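Local coordinates for protein CmeC (Campylobacter jejuni, PDB 4MT4) that probably serves as the trimeric outer membrane channel of a multidrug efflux system, an outer membrane factor through which exported compounds would leave the cell, at residues 367-372 and 443-448; 374-379 and 437-442; 16-21 and 260-265; 273-278 and 360-365. All coordinates share one frame; numbering follows the deposited sequence.

From the N terminus, the chain first returns on itself in interaction 3, where the irregular N-terminal segment 16-21 meets 260-265; this closes a loop of 238 residues holding two of the chain's four barrel strands and the long helices 129-195 and 201-236. Interaction 4 follows in series: 273-278, at the start of helix 273-293, meets helix 339-405 after the other two strands. Further along helix 339-405, interaction 1 joins it to the end of helix 411-445, and interaction 2, nested inside that loop, joins the same two helices closer to their hairpin. Interactions 1 and 2 adjoin, and interaction 3 touches both through Phe446 and Arg376. All four contacts lie near the second subunit.

Interaction 1. Residues 367-372 and 443-448; sequences GEIRYA and IKAFGG
Ile369 bears on the C-terminal end of helix 411-445 and the residue after it. From CB, the longer branch begins at CG1, which rests on the methyl of Ala445 (CG1 to CB 4.0 Å) and on its carbonyl oxygen (CG1 to O 3.7 Å). Its tip, CD1, runs on past the same oxygen at 3.9 Å. The other branch, CG2, stands anti to the backbone N (chi1 of CG1 -69°) and reaches Phe446, meeting the ring obliquely at CZ, 3.9 Å away. The isoleucine lies roughly perpendicular to the phenylalanine side chain. A beta-branched residue suits the place because two branches leave one CB, one for Ala445 and the other for the aromatic ring. Ala445 is small enough to let the backbones come close, its CA lying 5.5 Å from the CA of Ile369, and its CB also faces the methyl of Ala372 (CB to CB 4.3 Å). Phe446 is the first residue to leave helical angles; Gly447, at positive phi, then turns the chain out of the helix, which suits glycine. Arg272 ties the two sides together, in a salt bridge with Glu368 and a hydrogen bond to the carbonyl of Ala445. Ile268 packs on Ile369 and Pro261 on Phe446, helix 129-195 touches Lys444, and Arg370 turns to the second subunit, giving hydrogen bonds to carbonyls of its Ile243 and Lys246.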
loop_
_atom_site.group_PDB
_atom_site.type_symbol
_atom_site.label_atom_id
_atom_site.label_comp_id
_atom_site.label_asym_id
_atom_site.label_seq_id
_atom_site.Cartn_x
_atom_site.Cartn_y
_atom_site.Cartn_z
ATOM N N GLY B 367 -2.640 16.209 14.437
ATOM C CA GLY B 367 -1.265 15.838 14.708
ATOM C C GLY B 367 -0.318 16.498 13.727
ATOM O O GLY B 367 0.760 16.957 14.101
ATOM N N GLU B 368 -0.731 16.548 12.465
ATOM C CA GLU B 368 0.053 17.198 11.422
ATOM C C GLU B 368 0.157 18.700 11.667
ATOM O O GLU B 368 1.205 19.302 11.444
ATOM C CB GLU B 368 -0.559 16.940 10.042
ATOM C CG GLU B 368 -0.543 15.489 9.595
ATOM C CD GLU B 368 -1.280 15.269 8.285
ATOM O OE1 GLU B 368 -1.899 16.228 7.780
ATOM O OE2 GLU B 368 -1.239 14.135 7.762
ATOM N N ILE B 369 -0.936 19.298 12.134
ATOM C CA ILE B 369 -0.981 20.733 12.405
ATOM C C ILE B 369 -0.045 21.113 13.550
ATOM O O ILE B 369 0.658 22.123 13.476
ATOM C CB ILE B 369 -2.419 21.198 12.733
ATOM C CG1 ILE B 369 -3.297 21.123 11.481
ATOM C CG2 ILE B 369 -2.422 22.616 13.293
ATOM C CD1 ILE B 369 -4.746 21.486 11.729
ATOM N N ARG B 370 -0.030 20.299 14.601
ATOM C CA ARG B 370 0.863 20.539 15.731
ATOM C C ARG B 370 2.326 20.515 15.305
ATOM O O ARG B 370 3.096 21.407 15.653
ATOM C CB ARG B 370 0.640 19.503 16.834
ATOM C CG ARG B 370 1.632 19.621 17.985
ATOM C CD ARG B 370 1.492 18.480 18.981
ATOM N NE ARG B 370 2.276 18.715 20.191
ATOM C CZ ARG B 370 2.016 18.158 21.370
ATOM N NH1 ARG B 370 0.986 17.333 21.506
ATOM N NH2 ARG B 370 2.782 18.431 22.417
ATOM N N TYR B 371 2.702 19.486 14.552
ATOM C CA TYR B 371 4.085 19.334 14.120
ATOM C C TYR B 371 4.488 20.432 13.144
ATOM O O TYR B 371 5.554 21.026 13.279
ATOM C CB TYR B 371 4.314 17.962 13.480
ATOM C CG TYR B 371 5.765 17.707 13.141
ATOM C CD1 TYR B 371 6.656 17.274 14.114
ATOM C CD2 TYR B 371 6.247 17.912 11.854
ATOM C CE1 TYR B 371 7.984 17.046 13.815
ATOM C CE2 TYR B 371 7.575 17.688 11.548
ATOM C CZ TYR B 371 8.438 17.255 12.532
ATOM O OH TYR B 371 9.762 17.028 12.237
ATOM N N ALA B 372 3.629 20.701 12.165
ATOM C CA ALA B 372 3.920 21.701 11.142
ATOM C C ALA B 372 4.168 23.077 11.752
ATOM O O ALA B 372 5.070 23.798 11.329
ATOM C CB ALA B 372 2.786 21.769 10.134
ATOM N N ILE B 443 1.065 25.246 5.278
ATOM C CA ILE B 443 0.039 25.542 4.284
ATOM C C ILE B 443 -0.765 24.290 3.936
ATOM O O ILE B 443 -1.993 24.336 3.841
ATOM C CB ILE B 443 0.659 26.128 2.995
ATOM C CG1 ILE B 443 1.374 27.449 3.301
ATOM C CG2 ILE B 443 -0.409 26.331 1.931
ATOM C CD1 ILE B 443 2.085 28.056 2.107
ATOM N N LYS B 444 -0.065 23.173 3.763
ATOM C CA LYS B 444 -0.705 21.901 3.445
ATOM C C LYS B 444 -1.614 21.427 4.574
ATOM O O LYS B 444 -2.714 20.930 4.334
ATOM C CB LYS B 444 0.348 20.831 3.152
ATOM C CG LYS B 444 -0.228 19.483 2.735
ATOM C CD LYS B 444 0.758 18.349 2.980
ATOM C CE LYS B 444 2.092 18.602 2.298
ATOM N NZ LYS B 444 3.057 17.494 2.538
ATOM N N ALA B 445 -1.146 21.586 5.808
ATOM C CA ALA B 445 -1.878 21.110 6.979
ATOM C C ALA B 445 -3.156 21.906 7.221
ATOM O O ALA B 445 -4.091 21.417 7.853
ATOM C CB ALA B 445 -0.989 21.161 8.211
ATOM N N PHE B 446 -3.195 23.134 6.716
ATOM C CA PHE B 446 -4.354 24.001 6.903
ATOM C C PHE B 446 -5.272 24.004 5.682
ATOM O O PHE B 446 -6.201 24.807 5.595
ATOM C CB PHE B 446 -3.907 25.429 7.228
ATOM C CG PHE B 446 -3.540 25.634 8.670
ATOM C CD1 PHE B 446 -2.284 25.286 9.134
ATOM C CD2 PHE B 446 -4.452 26.172 9.562
ATOM C CE1 PHE B 446 -1.943 25.470 10.458
ATOM C CE2 PHE B 446 -4.118 26.359 10.888
ATOM C CZ PHE B 446 -2.860 26.008 11.336
ATOM N N GLY B 447 -5.012 23.099 4.744
ATOM C CA GLY B 447 -5.898 22.909 3.608
ATOM C C GLY B 447 -5.497 23.619 2.328
ATOM O O GLY B 447 -6.116 23.417 1.285
ATOM N N GLY B 448 -4.469 24.458 2.407
ATOM C CA GLY B 448 -3.952 25.143 1.235
ATOM C C GLY B 448 -4.902 26.149 0.612
ATOM O O GLY B 448 -4.750 26.517 -0.552
#

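Interaction 2. Residues 374-379 and 437-442; sequences VARKTI and NSIVDV
Arg376 lays its aliphatic stem across Ile439 and Val442 where two long helices run antiparallel, as in the coiled-coil helical barrel of outer membrane factors. The local axes approach to 8.9 Å and cross at -158°. The arginine chain crosses both partners obliquely: CB and CG lie against CG2 of Val442 (CG to CG2 3.8 Å), and CD, one step further out, lies against CD1 of Ile439, also 3.8 Å away. Bends at chi2 (-76°) and chi3 (-47°) turn the chain over these methyls instead of letting it run straight out. An arginine suits the place because its methylenes fill the greasy interface while its guanidinium group passes beyond it. There NH2 makes a salt bridge with Glu26 and a hydrogen bond to the carbonyl of Gly21, and NH1 bonds the hydroxyl of Tyr435, so a buried charge is met by several partners. Ser438 is small enough to admit the close approach of the backbones, CA of Arg376 to CA of Ser438 being 5.2 Å. Its OG lies 3.8 Å from CG of Arg376, against a methylene, and is hydrogen-bonded to the carbonyl of Tyr435 on its own helix. Leu223 of the second subunit packs on Ala375, Thr378 and Ile379. At the other end of the contact Ile379 reaches the serine with its terminal CD1, 3.8 Å from CB of Ser438.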
loop_
_atom_site.group_PDB
_atom_site.type_symbol
_atom_site.label_atom_id
_atom_site.label_comp_id
_atom_site.label_asym_id
_atom_site.label_seq_id
_atom_site.Cartn_x
_atom_site.Cartn_y
_atom_site.Cartn_z
ATOM N N VAL B 374 5.043 23.755 15.033
ATOM C CA VAL B 374 6.229 23.722 15.882
ATOM C C VAL B 374 7.504 23.638 15.047
ATOM O O VAL B 374 8.489 24.316 15.335
ATOM C CB VAL B 374 6.185 22.542 16.874
ATOM C CG1 VAL B 374 7.493 22.431 17.637
ATOM C CG2 VAL B 374 5.022 22.707 17.841
ATOM N N ALA B 375 7.478 22.809 14.008
ATOM C CA ALA B 375 8.637 22.644 13.137
ATOM C C ALA B 375 8.983 23.946 12.429
ATOM O O ALA B 375 10.151 24.303 12.309
ATOM C CB ALA B 375 8.392 21.540 12.118
ATOM N N ARG B 376 7.957 24.657 11.973
ATOM C CA ARG B 376 8.146 25.898 11.228
ATOM C C ARG B 376 8.935 26.926 12.043
ATOM O O ARG B 376 9.892 27.522 11.543
ATOM C CB ARG B 376 6.787 26.472 10.812
ATOM C CG ARG B 376 6.802 27.368 9.577
ATOM C CD ARG B 376 7.357 28.753 9.885
ATOM N NE ARG B 376 6.761 29.318 11.092
ATOM C CZ ARG B 376 7.219 30.397 11.719
ATOM N NH1 ARG B 376 8.287 31.033 11.256
ATOM N NH2 ARG B 376 6.612 30.839 12.810
ATOM N N LYS B 377 8.535 27.126 13.294
ATOM C CA LYS B 377 9.178 28.122 14.144
ATOM C C LYS B 377 10.523 27.633 14.682
ATOM O O LYS B 377 11.408 28.434 14.975
ATOM C CB LYS B 377 8.258 28.517 15.303
ATOM C CG LYS B 377 8.021 27.425 16.335
ATOM C CD LYS B 377 7.195 27.948 17.502
ATOM C CE LYS B 377 7.055 26.905 18.600
ATOM N NZ LYS B 377 6.239 27.415 19.738
ATOM N N THR B 378 10.678 26.319 14.808
ATOM C CA THR B 378 11.933 25.754 15.293
ATOM C C THR B 378 13.009 25.830 14.217
ATOM O O THR B 378 14.158 26.176 14.496
ATOM C CB THR B 378 11.765 24.291 15.744
ATOM O OG1 THR B 378 10.783 24.219 16.784
ATOM C CG2 THR B 378 13.086 23.740 16.266
ATOM N N ILE B 379 12.629 25.511 12.984
ATOM C CA ILE B 379 13.548 25.583 11.855
ATOM C C ILE B 379 13.891 27.046 11.558
ATOM O O ILE B 379 14.969 27.353 11.044
ATOM C CB ILE B 379 12.954 24.896 10.603
ATOM C CG1 ILE B 379 12.704 23.412 10.877
ATOM C CG2 ILE B 379 13.891 25.019 9.419
ATOM C CD1 ILE B 379 11.968 22.700 9.765
ATOM N N ASN B 437 10.335 24.211 2.851
ATOM C CA ASN B 437 9.390 23.101 2.874
ATOM C C ASN B 437 8.559 23.081 4.152
ATOM O O ASN B 437 7.478 22.492 4.189
ATOM C CB ASN B 437 10.124 21.768 2.714
ATOM C CG ASN B 437 10.683 21.574 1.318
ATOM O OD1 ASN B 437 10.337 22.305 0.391
ATOM N ND2 ASN B 437 11.545 20.574 1.160
ATOM N N SER B 438 9.069 23.719 5.200
ATOM C CA SER B 438 8.336 23.817 6.457
ATOM C C SER B 438 7.155 24.763 6.286
ATOM O O SER B 438 6.112 24.591 6.916
ATOM C CB SER B 438 9.245 24.297 7.591
ATOM O OG SER B 438 9.533 25.679 7.468
ATOM N N ILE B 439 7.330 25.763 5.427
ATOM C CA ILE B 439 6.254 26.689 5.097
ATOM C C ILE B 439 5.127 25.944 4.393
ATOM O O ILE B 439 3.952 26.127 4.706
ATOM C CB ILE B 439 6.744 27.840 4.194
ATOM C CG1 ILE B 439 7.892 28.598 4.862
ATOM C CG2 ILE B 439 5.603 28.788 3.873
ATOM C CD1 ILE B 439 7.509 29.255 6.168
ATOM N N VAL B 440 5.505 25.095 3.444
ATOM C CA VAL B 440 4.552 24.311 2.670
ATOM C C VAL B 440 3.760 23.352 3.557
ATOM O O VAL B 440 2.548 23.204 3.395
ATOM C CB VAL B 440 5.266 23.509 1.562
ATOM C CG1 VAL B 440 4.266 22.699 0.752
ATOM C CG2 VAL B 440 6.051 24.445 0.659
ATOM N N ASP B 441 4.452 22.709 4.496
ATOM C CA ASP B 441 3.817 21.764 5.409
ATOM C C ASP B 441 2.707 22.426 6.221
ATOM O O ASP B 441 1.654 21.832 6.444
ATOM C CB ASP B 441 4.854 21.142 6.348
ATOM C CG ASP B 441 5.716 20.103 5.655
ATOM O OD1 ASP B 441 5.224 19.462 4.702
ATOM O OD2 ASP B 441 6.884 19.922 6.064
ATOM N N VAL B 442 2.951 23.658 6.657
ATOM C CA VAL B 442 1.946 24.431 7.379
ATOM C C VAL B 442 0.764 24.745 6.471
ATOM O O VAL B 442 -0.390 24.538 6.844
ATOM C CB VAL B 442 2.526 25.751 7.929
ATOM C CG1 VAL B 442 1.422 26.602 8.541
ATOM C CG2 VAL B 442 3.617 25.470 8.947
#

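Interaction 3. Residues 16-21 and 260-265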
loop_
_atom_site.group_PDB
_atom_site.type_symbol
_atom_site.label_atom_id
_atom_site.label_comp_id
_atom_site.label_asym_id
_atom_site.label_seq_id
_atom_site.Cartn_x
_atom_site.Cartn_y
_atom_site.Cartn_z
ATOM N N ILE B 16 -8.207 27.452 20.672
ATOM C CA ILE B 16 -7.339 28.128 19.713
ATOM C C ILE B 16 -6.195 28.842 20.429
ATOM O O ILE B 16 -6.361 29.345 21.542
ATOM C CB ILE B 16 -8.119 29.143 18.847
ATOM C CG1 ILE B 16 -8.742 30.234 19.719
ATOM C CG2 ILE B 16 -9.187 28.436 18.023
ATOM C CD1 ILE B 16 -9.498 31.279 18.934
ATOM N N ASP B 17 -5.034 28.881 19.783
ATOM C CA ASP B 17 -3.847 29.490 20.375
ATOM C C ASP B 17 -2.833 29.841 19.293
ATOM O O ASP B 17 -2.200 28.957 18.717
ATOM C CB ASP B 17 -3.220 28.551 21.409
ATOM C CG ASP B 17 -1.912 29.081 21.963
ATOM O OD1 ASP B 17 -1.787 30.311 22.132
ATOM O OD2 ASP B 17 -1.009 28.262 22.230
ATOM N N ASN B 18 -2.674 31.135 19.033
ATOM C CA ASN B 18 -1.849 31.608 17.928
ATOM C C ASN B 18 -0.369 31.736 18.273
ATOM O O ASN B 18 0.417 32.271 17.490
ATOM C CB ASN B 18 -2.376 32.952 17.431
ATOM C CG ASN B 18 -3.757 32.840 16.824
ATOM O OD1 ASN B 18 -3.904 32.435 15.671
ATOM N ND2 ASN B 18 -4.777 33.196 17.594
ATOM N N LYS B 19 0.003 31.242 19.447
ATOM C CA LYS B 19 1.393 31.267 19.886
ATOM C C LYS B 19 2.066 29.922 19.658
ATOM O O LYS B 19 3.271 29.776 19.846
ATOM C CB LYS B 19 1.475 31.653 21.363
ATOM C CG LYS B 19 1.059 33.084 21.620
ATOM C CD LYS B 19 1.936 34.044 20.837
ATOM C CE LYS B 19 3.262 34.310 21.532
ATOM N NZ LYS B 19 4.028 35.388 20.842
ATOM N N LEU B 20 1.272 28.944 19.236
ATOM C CA LEU B 20 1.751 27.579 19.067
ATOM C C LEU B 20 2.830 27.484 17.992
ATOM O O LEU B 20 3.785 26.721 18.127
ATOM C CB LEU B 20 0.585 26.648 18.727
ATOM C CG LEU B 20 0.935 25.173 18.507
ATOM C CD1 LEU B 20 1.651 24.600 19.721
ATOM C CD2 LEU B 20 -0.314 24.368 18.188
ATOM N N GLY B 21 2.674 28.264 16.928
ATOM C CA GLY B 21 3.639 28.271 15.846
ATOM C C GLY B 21 4.248 29.639 15.611
ATOM O O GLY B 21 4.676 29.958 14.502
ATOM N N ILE B 260 1.268 33.058 6.963
ATOM C CA ILE B 260 0.718 31.741 7.252
ATOM C C ILE B 260 0.261 31.664 8.707
ATOM O O ILE B 260 0.782 32.385 9.559
ATOM C CB ILE B 260 1.746 30.622 6.972
ATOM C CG1 ILE B 260 2.984 30.798 7.852
ATOM C CG2 ILE B 260 2.127 30.603 5.499
ATOM C CD1 ILE B 260 4.014 29.706 7.673
ATOM N N PRO B 261 -0.727 30.799 8.994
ATOM C CA PRO B 261 -1.228 30.630 10.363
ATOM C C PRO B 261 -0.140 30.231 11.358
ATOM O O PRO B 261 0.810 29.537 10.995
ATOM C CB PRO B 261 -2.263 29.509 10.219
ATOM C CG PRO B 261 -2.724 29.610 8.813
ATOM C CD PRO B 261 -1.515 30.020 8.023
ATOM N N THR B 262 -0.287 30.679 12.600
ATOM C CA THR B 262 0.634 30.317 13.669
ATOM C C THR B 262 -0.107 29.539 14.747
ATOM O O THR B 262 0.487 29.071 15.717
ATOM C CB THR B 262 1.294 31.558 14.296
ATOM O OG1 THR B 262 0.294 32.373 14.919
ATOM C CG2 THR B 262 2.020 32.374 13.235
ATOM N N GLY B 263 -1.416 29.414 14.566
ATOM C CA GLY B 263 -2.263 28.656 15.467
ATOM C C GLY B 263 -3.349 27.951 14.676
ATOM O O GLY B 263 -3.579 28.278 13.512
ATOM N N ILE B 264 -4.016 26.986 15.297
ATOM C CA ILE B 264 -5.043 26.226 14.595
ATOM C C ILE B 264 -6.272 27.097 14.334
ATOM O O ILE B 264 -6.627 27.958 15.140
ATOM C CB ILE B 264 -5.442 24.952 15.379
ATOM C CG1 ILE B 264 -6.328 24.046 14.519
ATOM C CG2 ILE B 264 -6.113 25.304 16.702
ATOM C CD1 ILE B 264 -6.475 22.647 15.060
ATOM N N SER B 265 -6.903 26.885 13.184
ATOM C CA SER B 265 -8.075 27.660 12.796
ATOM C C SER B 265 -9.320 27.200 13.546
ATOM O O SER B 265 -9.400 26.056 13.993
ATOM C CB SER B 265 -8.304 27.556 11.289
ATOM O OG SER B 265 -9.496 28.217 10.907
HETATM O O HOH W 1 -3.175 26.453 17.811
HETATM O O HOH W 2 3.600 29.236 11.257
#
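Thr262 fits into the turn of the N-terminal loop and makes the tight part of this contact. Its OG1 gives a hydrogen bond to Asn18 O (2.6 Å), tilted 23° from the carbonyl plane, and its own O receives Gly21 N at 2.6 Å, in the carbonyl plane though bent at the hydrogen (135°). The first bond depends on chi1 (64°), which sets OG1 between the backbone N and carbonyl carbon. Asp17 to Leu20 form a type I beta turn, whose second residue offers its carbonyl, and the residue just after it its N-H, to one threonine. Glycine suits position 263, where Asp17 O and Asn18 CA leave no room for a side chain; Gly263 CA lies 3.3 Å from Asp17 O, a CA-H...O contact. Nearby, OD1 of Asn18 is buried without a partner. Toward Ile16 the packing slackens: water 1 bridges Asp17 O and Ile264 N, and the exposed Ile16 touches only Ile264 O, by CG2 at 3.9 Å. Beyond the contact, Thr29 N gives a hydrogen bond to Thr262 OG1, and Tyr245 of the second subunit packs on Asp17 and Leu20. The two short direct bonds pair main-chain groups with a single threonine, so the join of these irregular loops probably rests more on backbone polarity than on apolar burial.

Interaction 4. Residues 273-278 and 360-365; sequences PDIGSS and NTLITA
The helices at 273-278 and 360-365 run nearly antiparallel, at 169° with their axes 9.7 Å apart, and the CA atoms of Ile275 and Thr361 face each other at 6.3 Å. Thr361 presents two different groups to the facing helix. Its methyl CG2, anti to the backbone N (chi1 of OG1 -56°), lies beside Asp274, 3.6 Å from OD2, as the two side chains run alongside, pointing opposite ways. On the Ser278 side, Thr361 OG1 and Ser278 OG are 3.4 Å apart. The hydrogen bond of OG1 goes to the carbonyl of Asn357, one turn back. With its hydroxyl satisfied within its own helix, a threonine can stand at this buried interface, its compact methyl filling the space beside Asp274. Asp274 OD2 is held by a salt bridge to Arg272, and water 3 links it to Thr361 O, donating to OD2 at 2.8 Å and to O at 2.9 Å. Deeper in, CD1 of Ile275 touches both CD2 of Leu362 (4.2 Å) and CB of Ala365 (4.3 Å), the isoleucine lying roughly perpendicular to the leucine; a small alanine leaves the long isoleucine its space. Around this seam, helix 129-195 packs on Pro273 and Ser277, Leu269 packs on Leu362 and Arg272 on Ala365, and Ile234 and Ile243 of the second subunit lie against Thr364 and Ile363, respectively, of helix 339-405.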
loop_
_atom_site.group_PDB
_atom_site.type_symbol
_atom_site.label_atom_id
_atom_site.label_comp_id
_atom_site.label_asym_id
_atom_site.label_seq_id
_atom_site.Cartn_x
_atom_site.Cartn_y
_atom_site.Cartn_z
ATOM N N PRO B 273 -9.699 19.341 2.882
ATOM C CA PRO B 273 -10.427 18.501 1.922
ATOM C C PRO B 273 -10.592 17.055 2.391
ATOM O O PRO B 273 -11.623 16.441 2.124
ATOM C CB PRO B 273 -9.549 18.564 0.666
ATOM C CG PRO B 273 -8.766 19.820 0.809
ATOM C CD PRO B 273 -8.511 19.967 2.276
ATOM N N ASP B 274 -9.589 16.526 3.087
ATOM C CA ASP B 274 -9.616 15.134 3.520
ATOM C C ASP B 274 -10.648 14.916 4.621
ATOM O O ASP B 274 -11.229 13.836 4.730
ATOM C CB ASP B 274 -8.230 14.685 3.991
ATOM C CG ASP B 274 -7.711 15.504 5.154
ATOM O OD1 ASP B 274 -8.102 16.683 5.281
ATOM O OD2 ASP B 274 -6.903 14.964 5.938
ATOM N N ILE B 275 -10.878 15.944 5.432
ATOM C CA ILE B 275 -11.889 15.872 6.480
ATOM C C ILE B 275 -13.285 15.892 5.864
ATOM O O ILE B 275 -14.173 15.147 6.288
ATOM C CB ILE B 275 -11.752 17.031 7.490
ATOM C CG1 ILE B 275 -10.406 16.949 8.216
ATOM C CG2 ILE B 275 -12.894 17.006 8.494
ATOM C CD1 ILE B 275 -10.222 17.998 9.296
ATOM N N GLY B 276 -13.469 16.739 4.856
ATOM C CA GLY B 276 -14.734 16.819 4.149
ATOM C C GLY B 276 -15.043 15.540 3.397
ATOM O O GLY B 276 -16.175 15.061 3.402
ATOM N N SER B 277 -14.026 14.987 2.746
ATOM C CA SER B 277 -14.157 13.719 2.037
ATOM C C SER B 277 -14.545 12.599 2.991
ATOM O O SER B 277 -15.429 11.794 2.696
ATOM C CB SER B 277 -12.851 13.362 1.325
ATOM O OG SER B 277 -12.866 12.017 0.878
ATOM N N SER B 278 -13.871 12.553 4.134
ATOM C CA SER B 278 -14.137 11.532 5.134
ATOM C C SER B 278 -15.546 11.692 5.700
ATOM O O SER B 278 -16.199 10.710 6.054
ATOM C CB SER B 278 -13.094 11.600 6.249
ATOM O OG SER B 278 -13.135 10.445 7.062
ATOM N N ASN B 360 -10.112 8.967 12.737
ATOM C CA ASN B 360 -8.689 8.826 12.452
ATOM C C ASN B 360 -8.164 9.948 11.559
ATOM O O ASN B 360 -7.025 10.387 11.707
ATOM C CB ASN B 360 -8.411 7.466 11.805
ATOM C CG ASN B 360 -6.937 7.106 11.811
ATOM O OD1 ASN B 360 -6.412 6.611 12.808
ATOM N ND2 ASN B 360 -6.264 7.347 10.692
ATOM N N THR B 361 -9.001 10.406 10.633
ATOM C CA THR B 361 -8.653 11.525 9.766
ATOM C C THR B 361 -8.559 12.810 10.584
ATOM O O THR B 361 -7.704 13.658 10.333
ATOM C CB THR B 361 -9.681 11.711 8.631
ATOM O OG1 THR B 361 -9.803 10.492 7.889
ATOM C CG2 THR B 361 -9.249 12.829 7.689
ATOM N N LEU B 362 -9.442 12.941 11.570
ATOM C CA LEU B 362 -9.434 14.096 12.461
ATOM C C LEU B 362 -8.181 14.110 13.331
ATOM O O LEU B 362 -7.500 15.131 13.437
ATOM C CB LEU B 362 -10.685 14.105 13.344
ATOM C CG LEU B 362 -11.716 15.207 13.087
ATOM C CD1 LEU B 362 -12.858 15.116 14.087
ATOM C CD2 LEU B 362 -11.065 16.581 13.138
ATOM N N ILE B 363 -7.887 12.969 13.949
ATOM C CA ILE B 363 -6.732 12.837 14.833
ATOM C C ILE B 363 -5.421 13.102 14.097
ATOM O O ILE B 363 -4.552 13.817 14.598
ATOM C CB ILE B 363 -6.673 11.431 15.474
ATOM C CG1 ILE B 363 -7.935 11.155 16.292
ATOM C CG2 ILE B 363 -5.428 11.276 16.332
ATOM C CD1 ILE B 363 -8.326 12.283 17.220
ATOM N N THR B 364 -5.291 12.522 12.908
ATOM C CA THR B 364 -4.096 12.683 12.088
ATOM C C THR B 364 -3.902 14.137 11.671
ATOM O O THR B 364 -2.794 14.666 11.736
ATOM C CB THR B 364 -4.157 11.792 10.831
ATOM O OG1 THR B 364 -4.136 10.413 11.216
ATOM C CG2 THR B 364 -2.977 12.072 9.912
ATOM N N ALA B 365 -4.990 14.778 11.253
ATOM C CA ALA B 365 -4.950 16.170 10.818
ATOM C C ALA B 365 -4.426 17.092 11.916
ATOM O O ALA B 365 -3.560 17.933 11.671
ATOM C CB ALA B 365 -6.329 16.622 10.368
HETATM O O HOH W 3 -5.955 13.286 7.991
#